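Local coordinates for protein 3-polyprenyl-4-hydroxybenzoate decarboxylase and related decarboxylases (Pelotomaculum thermopropionicum, PDB 6H6X) that is the prenylated-FMN enzyme HmfF of the UbiD family, which carboxylates 2-furoic acid to 2,5-furandicarboxylic acid and probably runs the reverse decarboxylation, at residues 117-123 with 286-291. The protein carries 8 engineered substitutions. Sequence-based numbering, arbitrary orientation.
Sequences LPIPTHH and YHTIIP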
ATOM      1  N   LEU B 117     -18.754  28.171  19.746  1.00 58.71           N
ATOM      2  CA  LEU B 117     -18.310  26.853  19.292  1.00 58.68           C
ATOM      3  C   LEU B 117     -16.923  26.893  18.666  1.00 55.00           C
ATOM      4  O   LEU B 117     -16.600  27.781  17.843  1.00 53.26           O
ATOM      5  CB  LEU B 117     -19.285  26.313  18.271  1.00 63.10           C
ATOM      6  CG  LEU B 117     -20.743  26.173  18.731  1.00 60.44           C
ATOM      7  CD1 LEU B 117     -21.570  25.649  17.577  1.00 59.05           C
ATOM      8  CD2 LEU B 117     -20.869  25.277  19.962  1.00 57.18           C
ATOM      9  N   PRO B 118     -16.098  25.917  19.033  1.00 46.07           N
ATOM     10  CA  PRO B 118     -14.739  25.836  18.537  1.00 47.95           C
ATOM     11  C   PRO B 118     -14.697  25.264  17.100  1.00 43.87           C
ATOM     12  O   PRO B 118     -14.187  24.206  16.887  1.00 48.90           O
ATOM     13  CB  PRO B 118     -14.091  24.885  19.531  1.00 50.21           C
ATOM     14  CG  PRO B 118     -15.207  23.942  19.896  1.00 49.12           C
ATOM     15  CD  PRO B 118     -16.415  24.819  19.962  1.00 49.92           C
ATOM     16  N   ILE B 119     -15.200  26.013  16.140  1.00 41.64           N
ATOM     17  CA  ILE B 119     -15.315  25.536  14.803  1.00 48.91           C
ATOM     18  C   ILE B 119     -13.944  25.698  14.173  1.00 55.07           C
ATOM     19  O   ILE B 119     -13.494  26.822  14.007  1.00 51.15           O
ATOM     20  CB  ILE B 119     -16.377  26.306  14.023  1.00 50.04           C
ATOM     21  CG1 ILE B 119     -17.724  26.138  14.718  1.00 49.36           C
ATOM     22  CG2 ILE B 119     -16.449  25.844  12.570  1.00 51.70           C
ATOM     23  CD1 ILE B 119     -18.770  27.077  14.242  1.00 51.02           C
ATOM     24  N   PRO B 120     -13.305  24.578  13.757  1.00 56.04           N
ATOM     25  CA  PRO B 120     -11.943  24.635  13.235  1.00 48.75           C
ATOM     26  C   PRO B 120     -11.794  25.225  11.869  1.00 45.10           C
ATOM     27  O   PRO B 120     -12.752  25.273  11.097  1.00 52.43           O
ATOM     28  CB  PRO B 120     -11.525  23.153  13.168  1.00 51.52           C
ATOM     29  CG  PRO B 120     -12.556  22.393  13.955  1.00 52.68           C
ATOM     30  CD  PRO B 120     -13.801  23.188  13.749  1.00 54.65           C
ATOM     31  N   THR B 121     -10.571  25.641  11.573  1.00 53.58           N
ATOM     32  CA  THR B 121     -10.126  25.950  10.205  1.00 53.81           C
ATOM     33  C   THR B 121      -9.201  24.798   9.828  1.00 50.05           C
ATOM     34  O   THR B 121      -8.265  24.461  10.577  1.00 45.62           O
ATOM     35  CB  THR B 121      -9.445  27.329  10.182  1.00 56.76           C
ATOM     36  OG1 THR B 121     -10.336  28.278  10.784  1.00 62.53           O
ATOM     37  CG2 THR B 121      -9.177  27.786   8.803  1.00 55.99           C
ATOM     38  N   HIS B 122      -9.502  24.102   8.729  1.00 53.33           N
ATOM     39  CA  HIS B 122      -8.901  22.783   8.526  1.00 50.45           C
ATOM     40  C   HIS B 122      -7.590  22.801   7.685  1.00 50.82           C
ATOM     41  O   HIS B 122      -6.543  22.343   8.148  1.00 51.55           O
ATOM     42  CB  HIS B 122      -9.938  21.829   7.940  1.00 49.64           C
ATOM     43  CG  HIS B 122     -11.051  21.513   8.883  1.00 50.26           C
ATOM     44  ND1 HIS B 122     -12.208  22.261   8.950  1.00 48.55           N
ATOM     45  CD2 HIS B 122     -11.161  20.558   9.834  1.00 45.92           C
ATOM     46  CE1 HIS B 122     -12.989  21.764   9.897  1.00 51.18           C
ATOM     47  NE2 HIS B 122     -12.376  20.734  10.449  1.00 45.73           N
ATOM     48  N   HIS B 123      -7.684  23.277   6.451  1.00 47.48           N
ATOM     49  CA  HIS B 123      -6.577  23.291   5.498  1.00 56.54           C
ATOM     50  C   HIS B 123      -6.198  24.720   5.103  1.00 61.33           C
ATOM     51  O   HIS B 123      -7.021  25.616   5.184  1.00 55.40           O
ATOM     52  CB  HIS B 123      -6.978  22.479   4.265  1.00 54.40           C
ATOM     53  CG  HIS B 123      -7.091  21.005   4.548  1.00 57.28           C
ATOM     54  ND1 HIS B 123      -8.302  20.400   4.800  1.00 51.62           N
ATOM     55  CD2 HIS B 123      -6.149  20.031   4.674  1.00 55.79           C
ATOM     56  CE1 HIS B 123      -8.113  19.098   4.985  1.00 55.85           C
ATOM     57  NE2 HIS B 123      -6.814  18.856   4.952  1.00 55.39           N
ATOM     58  N   TYR B 286     -18.000  19.210  20.659  1.00 43.52           N
ATOM     59  CA  TYR B 286     -18.087  19.568  19.272  1.00 44.75           C
ATOM     60  C   TYR B 286     -17.333  18.493  18.422  1.00 46.54           C
ATOM     61  O   TYR B 286     -16.193  18.167  18.726  1.00 46.32           O
ATOM     62  CB  TYR B 286     -17.533  20.947  19.040  1.00 39.45           C
ATOM     63  CG  TYR B 286     -17.660  21.397  17.591  1.00 43.32           C
ATOM     64  CD1 TYR B 286     -16.703  21.029  16.635  1.00 47.78           C
ATOM     65  CD2 TYR B 286     -18.742  22.151  17.150  1.00 40.25           C
ATOM     66  CE1 TYR B 286     -16.837  21.397  15.312  1.00 38.04           C
ATOM     67  CE2 TYR B 286     -18.855  22.530  15.818  1.00 39.68           C
ATOM     68  CZ  TYR B 286     -17.893  22.130  14.922  1.00 40.08           C
ATOM     69  OH  TYR B 286     -18.004  22.507  13.595  1.00 49.08           O
ATOM     70  N   HIS B 287     -17.970  17.984  17.370  1.00 40.04           N
ATOM     71  CA  HIS B 287     -17.371  16.954  16.491  1.00 40.53           C
ATOM     72  C   HIS B 287     -16.994  17.615  15.159  1.00 42.31           C
ATOM     73  O   HIS B 287     -17.790  18.346  14.546  1.00 38.98           O
ATOM     74  CB  HIS B 287     -18.355  15.837  16.284  1.00 39.88           C
ATOM     75  CG  HIS B 287     -17.926  14.812  15.297  1.00 39.01           C
ATOM     76  ND1 HIS B 287     -18.824  14.153  14.500  1.00 37.87           N
ATOM     77  CD2 HIS B 287     -16.713  14.317  14.988  1.00 36.36           C
ATOM     78  CE1 HIS B 287     -18.184  13.253  13.780  1.00 37.60           C
ATOM     79  NE2 HIS B 287     -16.903  13.335  14.059  1.00 34.91           N
ATOM     80  N   THR B 288     -15.744  17.426  14.735  1.00 39.27           N
ATOM     81  CA  THR B 288     -15.380  17.842  13.394  1.00 40.89           C
ATOM     82  C   THR B 288     -14.892  16.646  12.583  1.00 34.01           C
ATOM     83  O   THR B 288     -14.354  15.687  13.154  1.00 29.98           O
ATOM     84  CB  THR B 288     -14.353  18.971  13.409  1.00 42.16           C
ATOM     85  OG1 THR B 288     -14.356  19.570  12.115  1.00 41.13           O
ATOM     86  CG2 THR B 288     -12.936  18.484  13.799  1.00 39.64           C
ATOM     87  N   ILE B 289     -15.130  16.698  11.279  1.00 29.24           N
ATOM     88  CA  ILE B 289     -14.597  15.679  10.372  1.00 33.40           C
ATOM     89  C   ILE B 289     -13.542  16.395   9.557  1.00 35.05           C
ATOM     90  O   ILE B 289     -13.818  17.416   8.933  1.00 37.15           O
ATOM     91  CB  ILE B 289     -15.700  15.100   9.480  1.00 35.17           C
ATOM     92  CG1 ILE B 289     -16.599  14.138  10.295  1.00 35.10           C
ATOM     93  CG2 ILE B 289     -15.118  14.356   8.306  1.00 32.49           C
ATOM     94  CD1 ILE B 289     -17.946  13.872   9.597  1.00 31.85           C
ATOM     95  N   ILE B 290     -12.327  15.886   9.589  1.00 36.25           N
ATOM     96  CA  ILE B 290     -11.240  16.484   8.815  1.00 36.56           C
ATOM     97  C   ILE B 290     -11.394  16.002   7.381  1.00 33.88           C
ATOM     98  O   ILE B 290     -11.486  14.792   7.150  1.00 33.47           O
ATOM     99  CB  ILE B 290      -9.901  16.043   9.362  1.00 35.88           C
ATOM    100  CG1 ILE B 290      -9.718  16.641  10.770  1.00 41.35           C
ATOM    101  CG2 ILE B 290      -8.778  16.561   8.481  1.00 41.87           C
ATOM    102  CD1 ILE B 290      -8.618  15.910  11.538  1.00 42.90           C
ATOM    103  N   PRO B 291     -11.485  16.924   6.413  1.00 35.36           N
ATOM    104  CA  PRO B 291     -11.717  16.434   5.051  1.00 35.48           C
ATOM    105  C   PRO B 291     -10.585  15.570   4.525  1.00 35.52           C
ATOM    106  O   PRO B 291      -9.401  15.780   4.859  1.00 36.07           O
ATOM    107  CB  PRO B 291     -11.816  17.715   4.256  1.00 38.19           C
ATOM    108  CG  PRO B 291     -12.454  18.652   5.223  1.00 36.65           C
ATOM    109  CD  PRO B 291     -11.679  18.395   6.479  1.00 36.49           C
TER
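His122 and Thr288 reach for each other from opposite directions and share a hydrogen bond, His122 NE2 to Thr288 OG1 at 2.8 Å. The hydroxyl lies at the imidazole edge, near the ring plane, and the bond is bent (145°). Thr288 gets it there by setting OG1 anti to its backbone N (chi1 -163°). Pro120 packs on both partners: its CB sits 3.7 Å above one face of the His122 ring, offset toward the rim, while Pro120 CG meets Thr288 OG1 at 3.8 Å. On one side of this bond lies Tyr286, whose phenol takes Pro120 CD at CE1 (3.9 Å) and Ile119 CG1 at CE2 (3.9 Å). Pro118, the centre of an inverse gamma turn, holds its O over one face of the Tyr286 ring, offset toward the rim. On the other side Pro291 CD packs obliquely on His122 CG at 4.0 Å, and Pro291 O approaches the edge of the His123 ring at CE1. The two segments, both of the Rift-related domain that holds the flavin, run nearly parallel, 16° apart, without backbone pairing between them. Tyr286 hydrogen-bonds instead through its main chain to Pro55 and Val57, which puts strand 286-287 at the edge of a four-stranded mixed sheet, parallel to 56-58. Thr132 hydrogen-bonds Ile289 O and gives the Thr288 hydroxyl a second partner, while Ile289, whose CB is directed away from 117-123, touches the prenylated FMN.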